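Local coordinates for protein putative methyltransferase (Emericella variicolor, PDB 7DMB) that probably transfers methyl groups from S-adenosyl-L-methionine as a trans-acting methyltransferase in calbistrin polyketide biosynthesis, and binds the spent cofactor S-adenosyl-L-homocysteine, at residues 284-289 with 341-346; 336-341 with 350-355; 322-325 with 329-332; 365-368 with 374-377; 258-263 with 269-274. One frame throughout, in Å; residues are numbered along the deposited sequence.

Contact 1 (284-289 with 341-346); sequences VLHATP and GPCIPP. With SAH (S-adenosyl-L-homocysteine), chain C.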
# COMPACT_ATOMS: atom_id res chain seq x y z
N VAL A 284 3.38 1.67 -4.27
CA VAL A 284 4.24 1.26 -5.36
C VAL A 284 5.62 1.89 -5.26
O VAL A 284 6.63 1.24 -5.55
CB VAL A 284 3.59 1.59 -6.73
CG1 VAL A 284 3.05 3.03 -6.76
CG2 VAL A 284 4.59 1.38 -7.86
N LEU A 285 5.70 3.14 -4.81
CA LEU A 285 6.99 3.83 -4.83
C LEU A 285 8.02 3.11 -3.95
O LEU A 285 9.19 3.01 -4.32
CB LEU A 285 6.83 5.30 -4.43
CG LEU A 285 5.93 6.22 -5.30
CD1 LEU A 285 6.14 7.70 -4.99
CD2 LEU A 285 6.11 5.98 -6.78
N HIS A 286 7.59 2.56 -2.81
CA HIS A 286 8.55 1.87 -1.95
C HIS A 286 9.08 0.59 -2.60
O HIS A 286 10.08 0.04 -2.11
CB HIS A 286 7.95 1.56 -0.58
CG HIS A 286 6.93 0.45 -0.58
ND1 HIS A 286 5.62 0.65 -0.21
CD2 HIS A 286 7.05 -0.86 -0.88
CE1 HIS A 286 4.97 -0.50 -0.29
NE2 HIS A 286 5.81 -1.43 -0.70
N ALA A 287 8.42 0.10 -3.66
CA ALA A 287 8.91 -1.07 -4.39
C ALA A 287 10.02 -0.73 -5.37
O ALA A 287 10.61 -1.65 -5.96
CB ALA A 287 7.75 -1.76 -5.13
N THR A 288 10.32 0.52 -5.56
CA THR A 288 11.39 0.91 -6.46
C THR A 288 12.71 0.97 -5.71
O THR A 288 12.74 1.12 -4.49
CB THR A 288 11.06 2.26 -7.10
OG1 THR A 288 11.16 3.30 -6.13
CG2 THR A 288 9.65 2.23 -7.66
N PRO A 289 13.84 0.83 -6.43
CA PRO A 289 15.14 0.70 -5.74
C PRO A 289 15.68 1.99 -5.15
O PRO A 289 16.41 1.95 -4.15
CB PRO A 289 16.07 0.13 -6.82
CG PRO A 289 15.38 0.31 -8.11
CD PRO A 289 13.91 0.38 -7.83
N GLY A 341 13.89 -2.07 5.81
CA GLY A 341 12.82 -2.49 4.93
C GLY A 341 12.39 -1.37 4.02
O GLY A 341 12.73 -0.21 4.24
N PRO A 342 11.62 -1.68 2.98
CA PRO A 342 11.35 -0.66 1.94
C PRO A 342 10.37 0.43 2.35
O PRO A 342 10.34 1.48 1.69
CB PRO A 342 10.81 -1.48 0.75
CG PRO A 342 10.45 -2.81 1.29
CD PRO A 342 11.15 -3.03 2.60
N CYS A 343 9.57 0.23 3.40
CA CYS A 343 8.55 1.21 3.79
C CYS A 343 9.16 2.22 4.77
O CYS A 343 9.90 1.84 5.67
CB CYS A 343 7.36 0.52 4.45
SG CYS A 343 6.41 -0.62 3.39
N ILE A 344 8.86 3.50 4.57
CA ILE A 344 9.42 4.57 5.41
C ILE A 344 8.30 5.48 5.90
O ILE A 344 7.27 5.61 5.21
CB ILE A 344 10.50 5.37 4.66
CG1 ILE A 344 9.95 5.92 3.34
CG2 ILE A 344 11.75 4.52 4.45
CD1 ILE A 344 10.79 7.01 2.71
N PRO A 345 8.43 6.10 7.07
CA PRO A 345 7.36 6.98 7.59
C PRO A 345 7.38 8.33 6.89
O PRO A 345 8.32 8.61 6.15
CB PRO A 345 7.70 7.11 9.09
CG PRO A 345 9.23 6.98 9.12
CD PRO A 345 9.56 5.98 8.02
N PRO A 346 6.38 9.20 7.13
CA PRO A 346 6.31 10.46 6.36
C PRO A 346 7.52 11.38 6.50
O PRO A 346 7.92 12.01 5.51
CB PRO A 346 5.03 11.13 6.90
CG PRO A 346 4.19 10.01 7.39
CD PRO A 346 5.13 8.96 7.89
N SAH C . -1.75 0.04 -6.30
CA SAH C . -1.78 -1.42 -6.01
CB SAH C . -1.30 -1.72 -4.59
CG SAH C . 0.21 -1.76 -4.47
SD SAH C . 0.99 -3.18 -5.29
C SAH C . -3.20 -1.94 -6.20
O SAH C . -3.32 -3.05 -6.77
OXT SAH C . -4.14 -1.21 -5.79
C5' SAH C . 2.35 -2.38 -6.17
C4' SAH C . 2.06 -2.21 -7.64
O4' SAH C . 3.10 -1.39 -8.24
C3' SAH C . 2.03 -3.52 -8.42
O3' SAH C . 0.88 -3.56 -9.25
C2' SAH C . 3.35 -3.49 -9.21
O2' SAH C . 3.32 -4.17 -10.44
C1' SAH C . 3.55 -2.00 -9.42
N9 SAH C . 4.95 -1.63 -9.61
C8 SAH C . 6.02 -2.25 -9.01
N7 SAH C . 7.17 -1.72 -9.33
C5 SAH C . 6.85 -0.70 -10.21
C6 SAH C . 7.64 0.23 -10.91
N6 SAH C . 8.97 0.27 -10.83
N1 SAH C . 7.00 1.12 -11.71
C2 SAH C . 5.67 1.07 -11.78
N3 SAH C . 4.82 0.24 -11.17
C4 SAH C . 5.48 -0.63 -10.39
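At the wall of the cofactor pocket, H286 of the loop 284-289 packs against P342 and C343 of the distant loop 341-346. The thiol of C343 sits over the middle of the imidazole: SG lies 3.9 Å from the centroid of the H286 ring, only 12° off its normal, a sulfur-aromatic contact made over one face. The H286 ring is swung there by a first torsion of 73°, which places CG between the backbone N and the carbonyl carbon. Its rotation is further fixed by ND1, hydrogen-bonded to E312. P342 meets the backbone side of the same residue. P342 O is 3.3 Å from H286 CB, while P342 CB comes equally close to H286 O, and the pyrrolidine lies obliquely to the imidazole. R338 joins the two loops from outside by donating through NH1 to both H286 O and P342 O.

In the fold expected of S-adenosylmethionine-dependent methyltransferases, 284-289 is the loop that leaves the parallel strand 276-282 for helix 291-301. Here it makes a short 3-10 turn. L285 O takes two donors from T288, the hydroxyl OG1 at 2.7 Å and the backbone N at 3.0 Å; the hydroxyl approaches in the carbonyl plane. The turn's other flank faces S-adenosyl-L-homocysteine. V284 CG2 presses on the ribose, 3.2 Å from O4' of the ligand, and also reaches the adenine base at C4. Farther along the base, T288 CG2 stands 3.8 Å from the ligand's exocyclic amine N6.

Contact 2 (336-341 with 350-355); sequences DGRAGG and DRRLKQ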
# COMPACT_ATOMS: atom_id res chain seq x y z
N ASP A 336 19.70 2.14 -0.49
CA ASP A 336 18.86 3.32 -0.63
C ASP A 336 18.48 3.88 0.74
O ASP A 336 17.42 4.50 0.90
CB ASP A 336 17.60 3.00 -1.44
CG ASP A 336 16.91 4.24 -1.94
OD1 ASP A 336 17.61 5.10 -2.51
OD2 ASP A 336 15.67 4.38 -1.77
N GLY A 337 19.33 3.66 1.73
CA GLY A 337 19.10 4.22 3.05
C GLY A 337 17.88 3.66 3.73
O GLY A 337 17.26 4.35 4.55
N ARG A 338 17.50 2.42 3.41
CA ARG A 338 16.28 1.77 3.90
C ARG A 338 16.65 0.37 4.36
O ARG A 338 16.17 -0.64 3.85
CB ARG A 338 15.20 1.73 2.82
CG ARG A 338 14.69 3.10 2.38
CD ARG A 338 13.54 2.96 1.38
NE ARG A 338 14.01 2.70 0.02
CZ ARG A 338 13.29 2.10 -0.93
NH1 ARG A 338 12.07 1.68 -0.67
NH2 ARG A 338 13.80 1.92 -2.14
N ALA A 339 17.55 0.30 5.35
CA ALA A 339 18.06 -0.99 5.81
C ALA A 339 16.97 -1.83 6.47
O ALA A 339 16.90 -3.04 6.25
CB ALA A 339 19.23 -0.78 6.77
N GLY A 340 16.11 -1.20 7.27
CA GLY A 340 15.06 -1.91 7.97
C GLY A 340 13.93 -2.44 7.09
O GLY A 340 13.09 -3.19 7.59
N GLY A 341 13.89 -2.07 5.81
CA GLY A 341 12.82 -2.49 4.93
C GLY A 341 12.39 -1.37 4.02
O GLY A 341 12.73 -0.21 4.24
N ASP A 350 9.25 13.15 3.33
CA ASP A 350 9.53 14.58 3.28
C ASP A 350 10.98 14.86 2.91
O ASP A 350 11.26 15.63 1.99
CB ASP A 350 9.18 15.21 4.63
CG ASP A 350 9.51 16.70 4.68
OD1 ASP A 350 8.91 17.47 3.89
OD2 ASP A 350 10.36 17.09 5.52
N ARG A 351 11.92 14.22 3.62
CA ARG A 351 13.34 14.33 3.28
C ARG A 351 13.60 14.05 1.81
O ARG A 351 14.29 14.81 1.12
CB ARG A 351 14.16 13.35 4.13
CG ARG A 351 14.42 13.76 5.57
CD ARG A 351 15.56 12.93 6.13
NE ARG A 351 16.78 13.11 5.33
CZ ARG A 351 17.83 12.29 5.35
NH1 ARG A 351 17.83 11.21 6.12
NH2 ARG A 351 18.89 12.56 4.59
N ARG A 352 13.06 12.95 1.31
CA ARG A 352 13.45 12.55 -0.03
C ARG A 352 12.68 13.32 -1.10
O ARG A 352 13.20 13.50 -2.20
CB ARG A 352 13.26 11.04 -0.18
CG ARG A 352 14.39 10.30 0.50
CD ARG A 352 14.11 8.86 0.55
NE ARG A 352 14.78 8.20 1.66
CZ ARG A 352 15.62 7.19 1.50
NH1 ARG A 352 15.91 6.77 0.28
NH2 ARG A 352 16.16 6.62 2.56
N LEU A 353 11.48 13.79 -0.77
CA LEU A 353 10.76 14.69 -1.66
C LEU A 353 11.57 15.96 -1.90
O LEU A 353 11.69 16.42 -3.04
CB LEU A 353 9.38 15.00 -1.08
CG LEU A 353 8.29 13.94 -1.27
CD1 LEU A 353 7.21 14.08 -0.24
CD2 LEU A 353 7.69 13.96 -2.69
N LYS A 354 12.18 16.51 -0.85
CA LYS A 354 12.99 17.72 -1.00
C LYS A 354 14.20 17.47 -1.90
O LYS A 354 14.57 18.32 -2.72
CB LYS A 354 13.44 18.23 0.37
CG LYS A 354 12.31 18.84 1.17
CD LYS A 354 12.71 19.15 2.63
CE LYS A 354 11.78 20.22 3.22
NZ LYS A 354 11.73 20.18 4.72
N GLN A 355 14.82 16.28 -1.79
CA GLN A 355 15.93 15.91 -2.65
C GLN A 355 15.52 15.73 -4.10
O GLN A 355 16.39 15.71 -4.97
CB GLN A 355 16.59 14.62 -2.16
CG GLN A 355 17.46 14.78 -0.93
CD GLN A 355 17.42 13.58 -0.00
OE1 GLN A 355 17.68 12.46 -0.42
NE2 GLN A 355 17.07 13.82 1.26
O HOH W 1 16.62 7.48 -2.48
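A salt-bridge network of D336, R338 and R352 ties the loop 336-341 to helix 346-355, beside the methyltransferase core. Its tight part is the end of R352, whose chain runs extended from CG to NE and delivers the guanidinium end-on to one backbone atom. Both terminal nitrogens donate to D336 O, NH1 at 2.8 Å and NH2 at 3.0 Å. The oxygen lies close to the guanidinium plane, although the N-H directions are bent, 148° and 139° respectively.

R352 NH1 also forms a salt bridge to D336 OD2 at 3.2 Å, with carboxylate and guanidinium planes 68° apart. This same OD2 takes R338 NE at 3.0 Å on its anti lone pair, and the backbone N of L291 adds a further bond. The carboxylate thus stands between two arginines and would be expected to offset part of the repulsion between them, whose nearest charged atoms, R338 NE and R352 NH1, are 4.5 Å apart. R338 has its strongest polar partner in T288 O, reached by NH2, while E348 engages R352 at NE.

On the looser side the contact opens to solvent, where the exposed G337 brings no side chain toward R352 and G337 O lies 3.2 Å from R352 NH2. The other carboxylate oxygen of D336 belongs to this wetter region: a water donates to OD1 at 2.6 Å and accepts only weakly from R352 NH1.

Contact 3 (322-325 with 329-332); sequences FMVG and GWWL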
# COMPACT_ATOMS: atom_id res chain seq x y z
N PHE A 322 5.39 -9.99 7.29
CA PHE A 322 4.95 -11.38 7.22
C PHE A 322 4.39 -11.71 5.84
O PHE A 322 4.67 -12.79 5.28
CB PHE A 322 3.91 -11.66 8.30
CG PHE A 322 3.33 -13.03 8.22
CD1 PHE A 322 3.94 -14.08 8.86
CD2 PHE A 322 2.18 -13.28 7.47
CE1 PHE A 322 3.43 -15.36 8.78
CE2 PHE A 322 1.67 -14.55 7.38
CZ PHE A 322 2.29 -15.59 8.04
N MET A 323 3.61 -10.79 5.26
CA MET A 323 2.81 -11.14 4.09
C MET A 323 3.64 -11.14 2.82
O MET A 323 3.38 -11.94 1.92
CB MET A 323 1.64 -10.16 3.94
CG MET A 323 0.45 -10.49 4.81
SD MET A 323 -0.16 -12.16 4.59
CE MET A 323 -0.46 -12.17 2.82
N VAL A 324 4.60 -10.24 2.71
CA VAL A 324 5.35 -10.08 1.47
C VAL A 324 6.84 -10.37 1.64
O VAL A 324 7.59 -10.30 0.66
CB VAL A 324 5.14 -8.68 0.86
CG1 VAL A 324 3.64 -8.39 0.72
CG2 VAL A 324 5.75 -7.66 1.74
N GLY A 325 7.28 -10.74 2.84
CA GLY A 325 8.69 -11.05 3.06
C GLY A 325 9.22 -12.19 2.21
O GLY A 325 10.43 -12.28 1.99
N GLY A 329 12.16 -8.66 -3.33
CA GLY A 329 12.14 -7.21 -3.25
C GLY A 329 11.96 -6.66 -1.85
O GLY A 329 12.35 -5.52 -1.60
N TRP A 330 11.37 -7.42 -0.93
CA TRP A 330 11.21 -6.93 0.44
C TRP A 330 12.56 -6.70 1.11
O TRP A 330 12.64 -5.97 2.11
CB TRP A 330 10.37 -7.91 1.27
CG TRP A 330 9.92 -7.35 2.59
CD1 TRP A 330 10.34 -7.73 3.85
CD2 TRP A 330 8.97 -6.30 2.80
NE1 TRP A 330 9.70 -6.98 4.81
CE2 TRP A 330 8.86 -6.09 4.18
CE3 TRP A 330 8.21 -5.50 1.93
CZ2 TRP A 330 8.01 -5.12 4.72
CZ3 TRP A 330 7.36 -4.53 2.48
CH2 TRP A 330 7.27 -4.36 3.85
N TRP A 331 13.62 -7.29 0.58
CA TRP A 331 14.93 -7.22 1.20
C TRP A 331 15.84 -6.21 0.52
O TRP A 331 16.99 -6.05 0.95
CB TRP A 331 15.54 -8.62 1.25
CG TRP A 331 14.58 -9.52 1.95
CD1 TRP A 331 13.64 -10.32 1.36
CD2 TRP A 331 14.40 -9.65 3.36
NE1 TRP A 331 12.90 -10.96 2.33
CE2 TRP A 331 13.34 -10.57 3.56
CE3 TRP A 331 15.03 -9.10 4.48
CZ2 TRP A 331 12.91 -10.94 4.83
CZ3 TRP A 331 14.59 -9.47 5.74
CH2 TRP A 331 13.54 -10.39 5.91
N LEU A 332 15.35 -5.50 -0.49
CA LEU A 332 16.06 -4.33 -0.98
C LEU A 332 15.85 -3.16 -0.01
O LEU A 332 14.94 -3.16 0.82
CB LEU A 332 15.61 -3.97 -2.40
CG LEU A 332 14.23 -3.37 -2.76
CD1 LEU A 332 14.03 -1.91 -2.34
CD2 LEU A 332 14.01 -3.49 -4.27
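W331 NE1 donates to G325 O at 2.8 Å, the polar link between segment 322-325, at helix 319-324, and the 3-10 turn at 329-331. The bond is nearly straight (159°). It runs close to the indole plane, and on the acceptor side it uses a lone pair in the carbonyl plane of G325. The oxygen therefore sits at the edge of the W331 ring, beside the pyrrole nitrogen.

W330 meets the same segment with its flat side. V324 CG2 stands over one face of the six-membered ring, 3.7 Å from the centroid and 28° off the normal, a CH-pi contact displaced toward the rim. Its nearest atom is W330 CE3 at 3.3 Å, and the two side chains cross at about a right angle. With V324 CG1 anti to the carbonyl carbon (chi1 -53°), CG2 falls between the backbone N and the carbonyl carbon and faces W330. Alongside, G325 CA lies 3.8 Å from W330 CD1, where the glycine backbone can approach the five-membered ring. W330 CG stands anti to the backbone N, which carries the indole across toward V324.

Beyond the pair, D321 accepts from W330 NE1, and the indole of W330 also packs on P342 and C343. W331 is covered by helix 85-101, through H86, K89, Y90 and W93. The two neighbouring indoles thus hold the segments together in different ways, W331 joining its polar N-H edge to a backbone carbonyl and W330 its apolar face to a methyl.

Contact 4 (365-368 with 374-377); sequences GLDS and YNAN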
# COMPACT_ATOMS: atom_id res chain seq x y z
N GLY A 365 -2.33 12.89 6.07
CA GLY A 365 -3.34 12.33 6.93
C GLY A 365 -3.17 10.83 7.07
O GLY A 365 -2.99 10.11 6.08
N LEU A 366 -3.21 10.33 8.30
CA LEU A 366 -3.04 8.90 8.52
C LEU A 366 -4.39 8.20 8.46
O LEU A 366 -5.44 8.81 8.67
CB LEU A 366 -2.35 8.65 9.87
CG LEU A 366 -1.03 9.38 10.12
CD1 LEU A 366 -0.46 9.01 11.49
CD2 LEU A 366 0.01 9.13 9.02
N ASP A 367 -4.36 6.92 8.14
CA ASP A 367 -5.58 6.14 8.05
C ASP A 367 -6.08 5.64 9.41
O ASP A 367 -7.01 4.82 9.46
CB ASP A 367 -5.37 4.97 7.08
CG ASP A 367 -4.45 3.88 7.62
OD1 ASP A 367 -3.92 3.98 8.77
OD2 ASP A 367 -4.27 2.89 6.87
N SER A 368 -5.47 6.11 10.49
CA SER A 368 -5.82 5.78 11.87
C SER A 368 -5.09 6.76 12.77
O SER A 368 -4.06 7.31 12.39
CB SER A 368 -5.44 4.35 12.24
OG SER A 368 -6.05 3.99 13.47
N TYR A 374 -1.81 2.18 9.29
CA TYR A 374 -1.13 1.44 8.23
C TYR A 374 -0.58 2.36 7.15
O TYR A 374 0.64 2.42 6.96
CB TYR A 374 -2.07 0.36 7.65
CG TYR A 374 -1.90 -0.96 8.39
CD1 TYR A 374 -0.99 -1.92 7.94
CD2 TYR A 374 -2.62 -1.24 9.55
CE1 TYR A 374 -0.81 -3.13 8.61
CE2 TYR A 374 -2.44 -2.45 10.25
CZ TYR A 374 -1.54 -3.39 9.77
OH TYR A 374 -1.35 -4.58 10.43
N ASN A 375 -1.44 3.13 6.48
CA ASN A 375 -1.06 4.02 5.38
C ASN A 375 -0.92 5.48 5.85
O ASN A 375 -1.79 6.00 6.57
CB ASN A 375 -2.10 3.98 4.27
CG ASN A 375 -1.86 2.89 3.26
OD1 ASN A 375 -0.73 2.63 2.88
ND2 ASN A 375 -2.93 2.28 2.78
N ALA A 376 0.14 6.15 5.40
CA ALA A 376 0.18 7.61 5.39
C ALA A 376 -0.26 8.13 4.01
O ALA A 376 0.28 7.72 2.98
CB ALA A 376 1.58 8.12 5.72
N ASN A 377 -1.26 9.02 4.00
CA ASN A 377 -1.76 9.66 2.78
C ASN A 377 -1.06 11.00 2.64
O ASN A 377 -1.39 11.96 3.35
CB ASN A 377 -3.28 9.85 2.82
CG ASN A 377 -4.05 8.52 2.91
OD1 ASN A 377 -4.20 7.80 1.91
ND2 ASN A 377 -4.51 8.19 4.12
O HOH W 2 -5.39 3.09 4.45
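The β-hairpin of strands 358-366 and 375-382 closes here, with G365 paired to N377 and L366 to A376 in antiparallel register. G365 and N377 are the hydrogen-bonded pair: G365 N donates to N377 O at 3.0 Å, and N377 N returns to G365 O at 2.9 Å. The carbonyl oxygen of G365 is gripped twice by N377, because the side-chain ND2 also donates to it, at 3.1 Å. The two nitrogens come from opposite faces of the carbonyl plane, ND2 well above it. Between the non-hydrogen-bonded residues, L366 CD2 touches A376 CB at 3.8 Å.

Past the last pair, D367 N still donates to N375 O, and the D367 carboxylate takes over where the strands part. A first torsion of 71° sets CG between the backbone N and the carbonyl carbon, directing the acid across to the opposing chain. There OD1 receives Y374 N at 2.8 Å on its syn lone pair, while OD2 receives N375 N at 2.9 Å from well above the carboxylate plane. Two consecutive backbone N-H groups are thereby satisfied by one buried side chain. A water continues the link, donating to D367 OD2 at 2.7 Å and accepting from N375 ND2.

The carboxamide oxygens of N375 and N377 turn to N283 and Q311. Strand 375-382 lies between the edge strand 358-366 and strand 306-313, running antiparallel to both as in class I methyltransferases, while helix 56-79 reaches Y374 and S368 through Q59.

Contact 5 (258-263 with 269-274); sequences RALDIS and QGFEAG. With SAH (S-adenosyl-L-homocysteine), chain C.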
# COMPACT_ATOMS: atom_id res chain seq x y z
N ARG A 258 -1.64 2.07 -19.87
CA ARG A 258 -0.33 2.14 -20.50
C ARG A 258 0.73 1.69 -19.50
O ARG A 258 0.65 2.03 -18.31
CB ARG A 258 -0.03 3.57 -20.99
CG ARG A 258 -1.08 4.19 -21.95
CD ARG A 258 -0.72 5.65 -22.36
NE ARG A 258 0.62 5.74 -22.92
CZ ARG A 258 1.35 6.85 -22.99
NH1 ARG A 258 0.88 8.00 -22.54
NH2 ARG A 258 2.57 6.80 -23.52
N ALA A 259 1.72 0.92 -19.96
CA ALA A 259 2.76 0.46 -19.05
C ALA A 259 3.72 1.59 -18.70
O ALA A 259 3.94 2.51 -19.50
CB ALA A 259 3.54 -0.71 -19.66
N LEU A 260 4.28 1.53 -17.50
CA LEU A 260 5.23 2.54 -17.04
C LEU A 260 6.03 2.02 -15.86
O LEU A 260 5.46 1.53 -14.87
CB LEU A 260 4.53 3.84 -16.64
CG LEU A 260 5.47 4.83 -15.96
CD1 LEU A 260 6.53 5.30 -16.95
CD2 LEU A 260 4.71 6.02 -15.41
N ASP A 261 7.36 2.12 -15.99
CA ASP A 261 8.32 1.81 -14.94
C ASP A 261 8.79 3.14 -14.36
O ASP A 261 9.59 3.84 -14.99
CB ASP A 261 9.48 1.01 -15.51
CG ASP A 261 10.53 0.63 -14.46
OD1 ASP A 261 11.41 -0.18 -14.82
OD2 ASP A 261 10.50 1.15 -13.31
N ILE A 262 8.30 3.49 -13.16
CA ILE A 262 8.63 4.80 -12.59
C ILE A 262 10.05 4.87 -12.06
O ILE A 262 10.54 5.98 -11.77
CB ILE A 262 7.60 5.17 -11.50
CG1 ILE A 262 7.62 6.67 -11.17
CG2 ILE A 262 7.80 4.32 -10.24
CD1 ILE A 262 7.36 7.61 -12.34
N SER A 263 10.77 3.75 -11.96
CA SER A 263 12.19 3.82 -11.62
C SER A 263 13.06 4.32 -12.77
O SER A 263 14.26 4.52 -12.56
CB SER A 263 12.72 2.45 -11.15
OG SER A 263 12.70 1.45 -12.16
N GLN A 269 10.14 6.37 -22.10
CA GLN A 269 9.11 5.34 -22.19
C GLN A 269 7.87 5.79 -22.97
O GLN A 269 6.94 4.99 -23.11
CB GLN A 269 8.69 4.88 -20.79
CG GLN A 269 9.84 4.26 -19.98
CD GLN A 269 9.41 3.87 -18.59
OE1 GLN A 269 8.62 2.93 -18.41
NE2 GLN A 269 9.90 4.60 -17.60
N GLY A 270 7.83 7.02 -23.47
CA GLY A 270 6.72 7.49 -24.27
C GLY A 270 5.73 8.41 -23.58
O GLY A 270 4.63 8.60 -24.12
N PHE A 271 6.08 8.98 -22.43
CA PHE A 271 5.23 9.88 -21.67
C PHE A 271 5.73 11.31 -21.83
O PHE A 271 6.93 11.55 -22.02
CB PHE A 271 5.19 9.47 -20.19
CG PHE A 271 4.47 8.16 -19.97
CD1 PHE A 271 3.10 8.15 -19.69
CD2 PHE A 271 5.13 6.95 -20.13
CE1 PHE A 271 2.42 6.95 -19.52
CE2 PHE A 271 4.46 5.74 -19.96
CZ PHE A 271 3.10 5.75 -19.66
N GLU A 272 4.80 12.27 -21.76
CA GLU A 272 5.12 13.68 -22.01
C GLU A 272 5.48 14.37 -20.70
O GLU A 272 4.72 14.30 -19.73
CB GLU A 272 3.96 14.39 -22.70
CG GLU A 272 4.12 15.89 -22.76
CD GLU A 272 3.17 16.58 -23.73
OE1 GLU A 272 3.56 17.63 -24.26
OE2 GLU A 272 2.05 16.07 -23.96
N ALA A 273 6.63 15.04 -20.68
CA ALA A 273 7.06 15.74 -19.47
C ALA A 273 6.11 16.90 -19.15
O ALA A 273 5.70 17.65 -20.04
CB ALA A 273 8.48 16.27 -19.65
N GLY A 274 5.77 17.03 -17.87
CA GLY A 274 4.98 18.15 -17.40
C GLY A 274 3.54 18.17 -17.85
O GLY A 274 2.90 19.23 -17.80
N SAH C . -1.75 0.04 -6.30
CA SAH C . -1.78 -1.42 -6.01
CB SAH C . -1.30 -1.72 -4.59
CG SAH C . 0.21 -1.76 -4.47
SD SAH C . 0.99 -3.18 -5.29
C SAH C . -3.20 -1.94 -6.20
O SAH C . -3.32 -3.05 -6.77
OXT SAH C . -4.14 -1.21 -5.79
C5' SAH C . 2.35 -2.38 -6.17
C4' SAH C . 2.06 -2.21 -7.64
O4' SAH C . 3.10 -1.39 -8.24
C3' SAH C . 2.03 -3.52 -8.42
O3' SAH C . 0.88 -3.56 -9.25
C2' SAH C . 3.35 -3.49 -9.21
O2' SAH C . 3.32 -4.17 -10.44
C1' SAH C . 3.55 -2.00 -9.42
N9 SAH C . 4.95 -1.63 -9.61
C8 SAH C . 6.02 -2.25 -9.01
N7 SAH C . 7.17 -1.72 -9.33
C5 SAH C . 6.85 -0.70 -10.21
C6 SAH C . 7.64 0.23 -10.91
N6 SAH C . 8.97 0.27 -10.83
N1 SAH C . 7.00 1.12 -11.71
C2 SAH C . 5.67 1.07 -11.78
N3 SAH C . 4.82 0.24 -11.17
C4 SAH C . 5.48 -0.63 -10.39
O HOH W 3 1.98 10.52 -24.11
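R258 and F271 stack where strand 255-259, at the edge of the Rossmann-like methyltransferase sheet, leads into the adenine-binding loop. In this cation-pi pair the guanidinium lies flat over one ring face, centres 4.0 Å apart and planes at 16°. A bend at chi3 (54°) turns the arginine back over the ring. L260 CD1 adds an apolar touch at 3.7 Å from F271 CE2, and A259 O lies at the ring edge.

Hydrogen bonds complete the join. R258 NH2 donates to G270 O at 2.8 Å, in the guanidinium plane but above the carbonyl plane. The extended Q269 presents its amide to the backbone of D261 at two points: OE1 accepts from D261 N at 2.8 Å on an in-plane lone pair, and NE2 donates to D261 O at 2.7 Å.

The residue that Q269 grips also belongs to the cofactor site. D261 OD2 closes an Asx turn by accepting from S263 N, and it receives the adenine amine N6 of S-adenosyl-L-homocysteine at 3.0 Å. Next to it, I262 N donates to N1 of the base at 3.1 Å.

Overall arrangement
Contact 4 is the buried one, and its chemistry is divided between strand pairing and side chains that bond to the backbone; contact 5 reaches the same sheet near its other edge, centres 27 Å apart, but lies nearer the surface and depends on side chains binding backbone and on a cation-pi stack. Contacts 1 and 5 both touch the cofactor and meet through T288 and I262. Contacts 1, 2 and 3 each draw one segment from the connection between helix 319-324 and helix 346-355: R338 of contact 2 reaches into contact 1, whose P342 and C343 pack on W330 of contact 3. Contact 2 is ionic and partly wet, whereas contact 3 is aromatic and backed by helix 85-101.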